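Protein mini spindles (Drosophila melanogaster, PDB 5VJC) probably binds tubulin through its TOG domain, a HEAT-repeat array, and so promotes microtubule dynamics and formation of the mitotic spindle. Local coordinates at residues Q120-D124 with E125-L129; K171-G174 with Y175-G179; S241-K244 with T245-M248. One frame throughout, in Å; residues are numbered along the deposited sequence.

Interaction 1 (Q120-D124 with E125-L129)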
loop_
_atom_site.group_PDB
_atom_site.type_symbol
_atom_site.label_atom_id
_atom_site.label_comp_id
_atom_site.label_asym_id
_atom_site.label_seq_id
_atom_site.Cartn_x
_atom_site.Cartn_y
_atom_site.Cartn_z
ATOM N N GLN A 120 7.251 -4.612 -11.515
ATOM C CA GLN A 120 7.954 -4.392 -12.777
ATOM C C GLN A 120 7.449 -5.335 -13.882
ATOM O O GLN A 120 7.200 -4.901 -15.016
ATOM C CB GLN A 120 9.467 -4.559 -12.614
ATOM C CG GLN A 120 10.218 -4.009 -13.839
ATOM C CD GLN A 120 9.812 -2.568 -14.146
ATOM O OE1 GLN A 120 9.935 -1.684 -13.290
ATOM N NE2 GLN A 120 9.307 -2.326 -15.359
ATOM N N VAL A 121 7.282 -6.611 -13.558
ATOM C CA VAL A 121 6.671 -7.560 -14.507
ATOM C C VAL A 121 5.271 -7.104 -14.925
ATOM O O VAL A 121 4.937 -7.099 -16.120
ATOM C CB VAL A 121 6.608 -8.986 -13.919
ATOM C CG1 VAL A 121 5.721 -9.907 -14.777
ATOM C CG2 VAL A 121 8.010 -9.556 -13.828
ATOM N N LEU A 122 4.459 -6.671 -13.966
ATOM C CA LEU A 122 3.103 -6.209 -14.296
ATOM C C LEU A 122 3.134 -4.986 -15.225
ATOM O O LEU A 122 2.338 -4.872 -16.169
ATOM C CB LEU A 122 2.327 -5.876 -13.022
ATOM C CG LEU A 122 2.235 -7.002 -11.986
ATOM C CD1 LEU A 122 1.346 -6.585 -10.807
ATOM C CD2 LEU A 122 1.739 -8.298 -12.626
ATOM N N ILE A 123 4.055 -4.069 -14.953
ATOM C CA ILE A 123 4.212 -2.885 -15.800
ATOM C C ILE A 123 4.667 -3.278 -17.208
ATOM O O ILE A 123 4.104 -2.811 -18.200
ATOM C CB ILE A 123 5.196 -1.895 -15.176
ATOM C CG1 ILE A 123 4.608 -1.370 -13.853
ATOM C CG2 ILE A 123 5.523 -0.759 -16.176
ATOM C CD1 ILE A 123 5.605 -0.667 -12.955
ATOM N N ASP A 124 5.641 -4.179 -17.279
ATOM C CA ASP A 124 6.212 -4.616 -18.552
ATOM C C ASP A 124 5.185 -5.367 -19.397
ATOM O O ASP A 124 5.147 -5.225 -20.625
ATOM C CB ASP A 124 7.442 -5.497 -18.309
ATOM C CG ASP A 124 8.658 -4.693 -17.872
ATOM O OD1 ASP A 124 8.612 -3.455 -17.962
ATOM O OD2 ASP A 124 9.659 -5.301 -17.444
ATOM N N GLU A 125 4.340 -6.142 -18.726
ATOM C CA GLU A 125 3.295 -6.907 -19.389
ATOM C C GLU A 125 2.000 -6.106 -19.572
ATOM O O GLU A 125 1.014 -6.626 -20.087
ATOM C CB GLU A 125 3.005 -8.185 -18.597
ATOM C CG GLU A 125 4.204 -9.114 -18.449
ATOM C CD GLU A 125 4.578 -9.834 -19.741
ATOM O OE1 GLU A 125 3.760 -9.839 -20.693
ATOM O OE2 GLU A 125 5.694 -10.406 -19.796
ATOM N N GLU A 126 2.012 -4.844 -19.148
ATOM C CA GLU A 126 0.843 -3.967 -19.234
ATOM C C GLU A 126 -0.366 -4.587 -18.521
ATOM O O GLU A 126 -1.510 -4.457 -18.957
ATOM C CB GLU A 126 0.502 -3.645 -20.701
ATOM C CG GLU A 126 1.681 -3.057 -21.462
ATOM C CD GLU A 126 1.293 -2.518 -22.825
ATOM O OE1 GLU A 126 1.240 -3.320 -23.777
ATOM O OE2 GLU A 126 1.042 -1.293 -22.938
ATOM N N TYR A 127 -0.107 -5.250 -17.405
ATOM C CA TYR A 127 -1.206 -5.801 -16.621
ATOM C C TYR A 127 -1.857 -4.679 -15.815
ATOM O O TYR A 127 -1.184 -3.773 -15.333
ATOM C CB TYR A 127 -0.711 -6.925 -15.712
ATOM C CG TYR A 127 -1.787 -7.530 -14.813
ATOM C CD1 TYR A 127 -2.733 -8.419 -15.326
ATOM C CD2 TYR A 127 -1.851 -7.203 -13.458
ATOM C CE1 TYR A 127 -3.736 -8.963 -14.512
ATOM C CE2 TYR A 127 -2.831 -7.752 -12.625
ATOM C CZ TYR A 127 -3.777 -8.631 -13.164
ATOM O OH TYR A 127 -4.749 -9.166 -12.348
ATOM N N ILE A 128 -3.173 -4.760 -15.697
ATOM C CA ILE A 128 -4.014 -3.848 -14.939
ATOM C C ILE A 128 -4.558 -4.582 -13.716
ATOM O O ILE A 128 -5.222 -5.603 -13.889
ATOM C CB ILE A 128 -5.189 -3.373 -15.819
ATOM C CG1 ILE A 128 -4.656 -2.493 -16.937
ATOM C CG2 ILE A 128 -6.234 -2.633 -15.005
ATOM C CD1 ILE A 128 -3.856 -1.371 -16.423
ATOM N N LEU A 129 -4.270 -4.114 -12.500
ATOM C CA LEU A 129 -4.776 -4.807 -11.312
ATOM C C LEU A 129 -6.298 -4.857 -11.287
ATOM O O LEU A 129 -6.979 -3.859 -11.573
ATOM C CB LEU A 129 -4.314 -4.157 -10.001
ATOM C CG LEU A 129 -2.882 -4.121 -9.468
ATOM C CD1 LEU A 129 -2.902 -3.662 -8.003
ATOM C CD2 LEU A 129 -2.181 -5.456 -9.587
#

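Interaction 2 (K171-G174 with Y175-G179)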
loop_
_atom_site.group_PDB
_atom_site.type_symbol
_atom_site.label_atom_id
_atom_site.label_comp_id
_atom_site.label_asym_id
_atom_site.label_seq_id
_atom_site.Cartn_x
_atom_site.Cartn_y
_atom_site.Cartn_z
ATOM N N LYS A 171 -7.591 6.183 -6.392
ATOM C CA LYS A 171 -7.852 5.224 -5.314
ATOM C C LYS A 171 -6.676 5.153 -4.339
ATOM O O LYS A 171 -6.876 5.111 -3.133
ATOM C CB LYS A 171 -8.160 3.843 -5.879
ATOM C CG LYS A 171 -9.447 3.804 -6.685
ATOM C CD LYS A 171 -9.812 2.394 -7.091
ATOM C CE LYS A 171 -11.234 2.342 -7.659
ATOM N NZ LYS A 171 -12.224 2.807 -6.639
ATOM N N VAL A 172 -5.450 5.170 -4.857
ATOM C CA VAL A 172 -4.268 5.174 -3.995
ATOM C C VAL A 172 -4.233 6.431 -3.131
ATOM O O VAL A 172 -3.946 6.360 -1.920
ATOM C CB VAL A 172 -2.974 5.060 -4.815
ATOM C CG1 VAL A 172 -1.741 5.205 -3.903
ATOM C CG2 VAL A 172 -2.944 3.711 -5.548
ATOM N N PHE A 173 -4.541 7.576 -3.744
ATOM C CA PHE A 173 -4.623 8.827 -3.004
ATOM C C PHE A 173 -5.563 8.661 -1.810
ATOM O O PHE A 173 -5.210 9.050 -0.695
ATOM C CB PHE A 173 -5.090 9.991 -3.893
ATOM C CG PHE A 173 -5.084 11.333 -3.187
ATOM C CD1 PHE A 173 -3.945 12.125 -3.182
ATOM C CD2 PHE A 173 -6.211 11.790 -2.531
ATOM C CE1 PHE A 173 -3.937 13.356 -2.545
ATOM C CE2 PHE A 173 -6.199 13.007 -1.870
ATOM C CZ PHE A 173 -5.070 13.784 -1.875
ATOM N N GLY A 174 -6.743 8.092 -2.066
ATOM C CA GLY A 174 -7.713 7.770 -1.033
ATOM C C GLY A 174 -7.157 6.895 0.087
ATOM O O GLY A 174 -7.371 7.192 1.258
ATOM N N TYR A 175 -6.456 5.817 -0.255
ATOM C CA TYR A 175 -5.847 4.955 0.780
ATOM C C TYR A 175 -4.774 5.666 1.606
ATOM O O TYR A 175 -4.663 5.460 2.817
ATOM C CB TYR A 175 -5.251 3.708 0.142
ATOM C CG TYR A 175 -6.302 2.716 -0.315
ATOM C CD1 TYR A 175 -7.235 2.204 0.585
ATOM C CD2 TYR A 175 -6.354 2.284 -1.626
ATOM C CE1 TYR A 175 -8.210 1.287 0.178
ATOM C CE2 TYR A 175 -7.315 1.368 -2.043
ATOM C CZ TYR A 175 -8.241 0.874 -1.129
ATOM O OH TYR A 175 -9.192 -0.038 -1.521
ATOM N N VAL A 176 -3.979 6.509 0.957
ATOM C CA VAL A 176 -2.998 7.296 1.681
ATOM C C VAL A 176 -3.670 8.260 2.643
ATOM O O VAL A 176 -3.217 8.396 3.797
ATOM C CB VAL A 176 -2.080 8.093 0.733
ATOM C CG1 VAL A 176 -1.126 8.983 1.575
ATOM C CG2 VAL A 176 -1.286 7.118 -0.117
ATOM N N MET A 177 -4.738 8.916 2.172
ATOM C CA MET A 177 -5.553 9.803 3.013
ATOM C C MET A 177 -6.005 9.125 4.337
ATOM O O MET A 177 -6.082 9.777 5.384
ATOM C CB MET A 177 -6.794 10.293 2.246
ATOM C CG MET A 177 -6.535 11.437 1.244
ATOM S SD MET A 177 -5.862 12.952 2.014
ATOM C CE MET A 177 -7.241 13.457 3.038
ATOM N N GLU A 178 -6.297 7.828 4.287
ATOM C CA GLU A 178 -6.766 7.105 5.485
ATOM C C GLU A 178 -5.697 7.076 6.543
ATOM O O GLU A 178 -5.998 7.021 7.737
ATOM C CB GLU A 178 -7.181 5.673 5.151
ATOM C CG GLU A 178 -8.462 5.573 4.364
ATOM C CD GLU A 178 -9.615 6.295 5.053
ATOM O OE1 GLU A 178 -9.865 6.023 6.252
ATOM O OE2 GLU A 178 -10.256 7.155 4.401
ATOM N N GLY A 179 -4.442 7.154 6.097
ATOM C CA GLY A 179 -3.296 7.137 6.980
ATOM C C GLY A 179 -3.231 8.339 7.900
ATOM O O GLY A 179 -2.554 8.288 8.916
HETATM O O HOH W 1 -9.845 8.131 2.049
#

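Interaction 3 (S241-K244 with T245-M248)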
loop_
_atom_site.group_PDB
_atom_site.type_symbol
_atom_site.label_atom_id
_atom_site.label_comp_id
_atom_site.label_asym_id
_atom_site.label_seq_id
_atom_site.Cartn_x
_atom_site.Cartn_y
_atom_site.Cartn_z
ATOM N N SER A 241 -2.635 26.110 -6.607
ATOM C CA SER A 241 -4.030 26.522 -6.444
ATOM C C SER A 241 -4.175 28.000 -6.111
ATOM O O SER A 241 -5.256 28.568 -6.260
ATOM C CB SER A 241 -4.709 25.688 -5.357
ATOM O OG SER A 241 -4.515 24.301 -5.581
ATOM N N GLY A 242 -3.093 28.615 -5.653
ATOM C CA GLY A 242 -3.107 30.036 -5.359
ATOM C C GLY A 242 -3.961 30.374 -4.149
ATOM O O GLY A 242 -4.249 29.509 -3.319
ATOM N N GLU A 243 -4.383 31.634 -4.059
ATOM C CA GLU A 243 -5.032 32.150 -2.855
ATOM C C GLU A 243 -6.363 31.458 -2.541
ATOM O O GLU A 243 -6.903 31.622 -1.446
ATOM C CB GLU A 243 -5.242 33.665 -2.981
ATOM C CG GLU A 243 -4.901 34.446 -1.711
ATOM C CD GLU A 243 -3.408 34.715 -1.562
ATOM O OE1 GLU A 243 -2.677 34.618 -2.575
ATOM O OE2 GLU A 243 -2.970 35.014 -0.426
ATOM N N LYS A 244 -6.876 30.677 -3.488
ATOM C CA LYS A 244 -8.068 29.863 -3.257
ATOM C C LYS A 244 -7.804 28.784 -2.197
ATOM O O LYS A 244 -8.741 28.214 -1.623
ATOM C CB LYS A 244 -8.545 29.212 -4.558
ATOM C CG LYS A 244 -9.921 28.561 -4.454
ATOM C CD LYS A 244 -10.439 28.094 -5.810
ATOM C CE LYS A 244 -9.772 26.802 -6.273
ATOM N NZ LYS A 244 -10.750 25.662 -6.323
ATOM N N THR A 245 -6.525 28.506 -1.955
ATOM C CA THR A 245 -6.131 27.555 -0.924
ATOM C C THR A 245 -6.716 27.970 0.415
ATOM O O THR A 245 -7.273 27.145 1.139
ATOM C CB THR A 245 -4.601 27.447 -0.786
ATOM O OG1 THR A 245 -4.006 27.298 -2.078
ATOM C CG2 THR A 245 -4.228 26.244 0.069
ATOM N N TYR A 246 -6.605 29.261 0.724
ATOM C CA TYR A 246 -7.033 29.792 2.016
ATOM C C TYR A 246 -8.510 29.534 2.279
ATOM O O TYR A 246 -8.938 29.453 3.425
ATOM C CB TYR A 246 -6.729 31.289 2.103
ATOM C CG TYR A 246 -5.256 31.582 2.206
ATOM C CD1 TYR A 246 -4.561 31.316 3.375
ATOM C CD2 TYR A 246 -4.554 32.119 1.135
ATOM C CE1 TYR A 246 -3.203 31.577 3.477
ATOM C CE2 TYR A 246 -3.195 32.386 1.228
ATOM C CZ TYR A 246 -2.525 32.111 2.404
ATOM O OH TYR A 246 -1.174 32.368 2.513
ATOM N N LYS A 247 -9.275 29.383 1.208
ATOM C CA LYS A 247 -10.686 29.048 1.302
ATOM C C LYS A 247 -10.869 27.537 1.466
ATOM O O LYS A 247 -11.898 27.075 1.968
ATOM C CB LYS A 247 -11.428 29.575 0.063
ATOM C CG LYS A 247 -12.504 28.661 -0.519
ATOM C CD LYS A 247 -13.884 28.964 0.072
ATOM C CE LYS A 247 -14.906 27.899 -0.323
ATOM N NZ LYS A 247 -16.175 27.969 0.462
ATOM N N MET A 248 -9.852 26.772 1.065
ATOM C CA MET A 248 -9.907 25.306 1.122
ATOM C C MET A 248 -9.391 24.711 2.445
ATOM O O MET A 248 -9.859 23.652 2.876
ATOM C CB MET A 248 -9.117 24.697 -0.049
ATOM C CG MET A 248 -9.692 24.992 -1.426
ATOM S SD MET A 248 -8.967 23.992 -2.750
ATOM C CE MET A 248 -7.274 24.578 -2.746
#

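Interaction 1 (Q120-D124 with E125-L129)
L122 and Y127 lie side by side and point the same way, forming the apolar contact of a Schellman motif that ends helix 105-124 in this HEAT-repeat TOG domain. L122 CD2 comes within 3.8 Å of Y127 CD2, approaching the ring obliquely. CG of Y127 stands anti to its own backbone N (chi1 178°), beside the carbonyl carbon, which sets CD2 of the ring beside the leucine methyls. L122 CD1 meets L129 CD2 at 3.9 Å, and here the two leucine side chains cross at about a right angle. L89 and V86, from two preceding helices, also pack on L122 and Y127. The Y127 hydroxyl is hydrogen-bonded to E133 and K14.

The backbone bonds of the motif accompany these orientations. Y127 N reaches L122 O at 2.8 Å in the carbonyl plane, while E126 N meets I123 O at 3.1 Å from above that carbonyl's plane. E126 carries the positive phi of 56° that turns the chain out of the helix. Next to the L122 and Y127 pair, V121 and E125 run alongside each other, V121 CG1 lying 4.1 Å from E125 CG. On the last helical turn, Q120 NE2 donates a hydrogen bond to D124 OD1 at 2.9 Å; the oxygen sits in the amide plane, and the nitrogen lies above the carboxylate plane.

Interaction 2 (K171-G174 with Y175-G179)
F173 and M177, one turn apart on helix 169-178 of the HEAT-repeat array, make a Met-aromatic contact. Their side chains run side by side and point the same way. M177 CG is the nearest point, 3.5 Å from F173 CE2 in an oblique approach to the ring, and SD follows at 4.6 Å from the ring centroid, 43° off the ring normal. The phenylalanine ring is placed by a first torsion that sets CG anti to the backbone N (chi1 -176°), beside the carbonyl carbon. The methionine bends at both chi2 and chi3, so that SD stands beside CE2 and CZ of the ring while the chain leads outward from the helix. L195 and A211, from helices 185-202 and 209-217, touch both side chains.

On another flank, V172 CG1 faces V176 CG2 at 4.3 Å, a looser apolar pair. Y175 lays its ring back along the helix: CD2 sits 3.2 Å from K171 O, reached obliquely. The phenol then leads to helix 131-142, where OH bonds to S135 and the ring packs on V138, P139 and L142.

What spaces these groups is the regular helical bonding beneath them. Y175 N, V176 N and M177 N bond to the carbonyls of K171, V172 and F173, the last at 2.9 Å from M177 N to F173 O. The next bond slackens, E178 N standing 3.3 Å from G174 O with an N-H...O angle of 138°. A water adds a second donor to that carbonyl and ties it to the bent E178 side chain, whose OE1 forms a salt bridge with K181. This water gives one hydrogen to G174 O at 2.8 Å and the other to E178 OE2 at 2.6 Å.

Interaction 3 (S241-K244 with T245-M248)
G242 O is gripped twice by T245, through the hydroxyl and through the backbone. T245 OG1 donates to it at a short 2.5 Å in the carbonyl plane, and T245 N at 2.8 Å, tilted 29° from that plane. The threonine hydroxyl folds back this way because OG1 stands beside its own backbone N, anti to the carbonyl carbon (chi1 -48°). The backbone bond closes a type I beta turn, with the hydroxyl doubling it, straight after helix 224-241 of the HEAT-repeat array; the chain leaves that helix at G242 with a positive phi, a conformation that favours glycine.

Beyond the turn begins the weakly bonded helix 245-248. Y246 N reaches E243 O at 3.2 Å from above the carbonyl plane, and K244 O receives only weak bonds from K247 N and M248 N.

Among the side chains, E243 and Y246 cross obliquely, their carboxylate and ring planes 31° apart. E243 OE2 lies 3.1 Å from Y246 CE2, and E243 CG sits 3.7 Å from Y246 CD2, so the bent glutamate follows one side of the ring with its methylene as well as its oxygen. Replacing Y246 with an alanine would probably leave the E243 side chain with only part of its packing, beside F238, and D261 without its weak bond to the phenol OH. M248 CE ends 3.8 Å from S241 CB, while S241 OG is bonded to V237 O one turn back.

The turn thus folds the short helix against the end of its predecessor. T245 packs on V237 and F238 of helix 224-241, M248 also touches V237, and M248 reaches Q209 and V212 of helix 209-217.

Overall arrangement
All three contacts are local and follow one another along the chain; none nests within or crosses another. Interaction 1 comes first, where helix 105-124 gives way to the loop leading to helix 131-142. Interaction 2 closes no loop but runs along helix 169-178, which packs on helices 131-142 and 185-202; its nearest atoms are about 8 Å from interaction 1. Interaction 3 turns the chain from helix 224-241 into helix 245-248, with its centre about 38 Å from that of interaction 1. Helix 209-217 links the later two, since side chains of F173 and M177 and of K247 and M248 pack on it. F167 likewise touches L129 of interaction 1 and V172 of interaction 2.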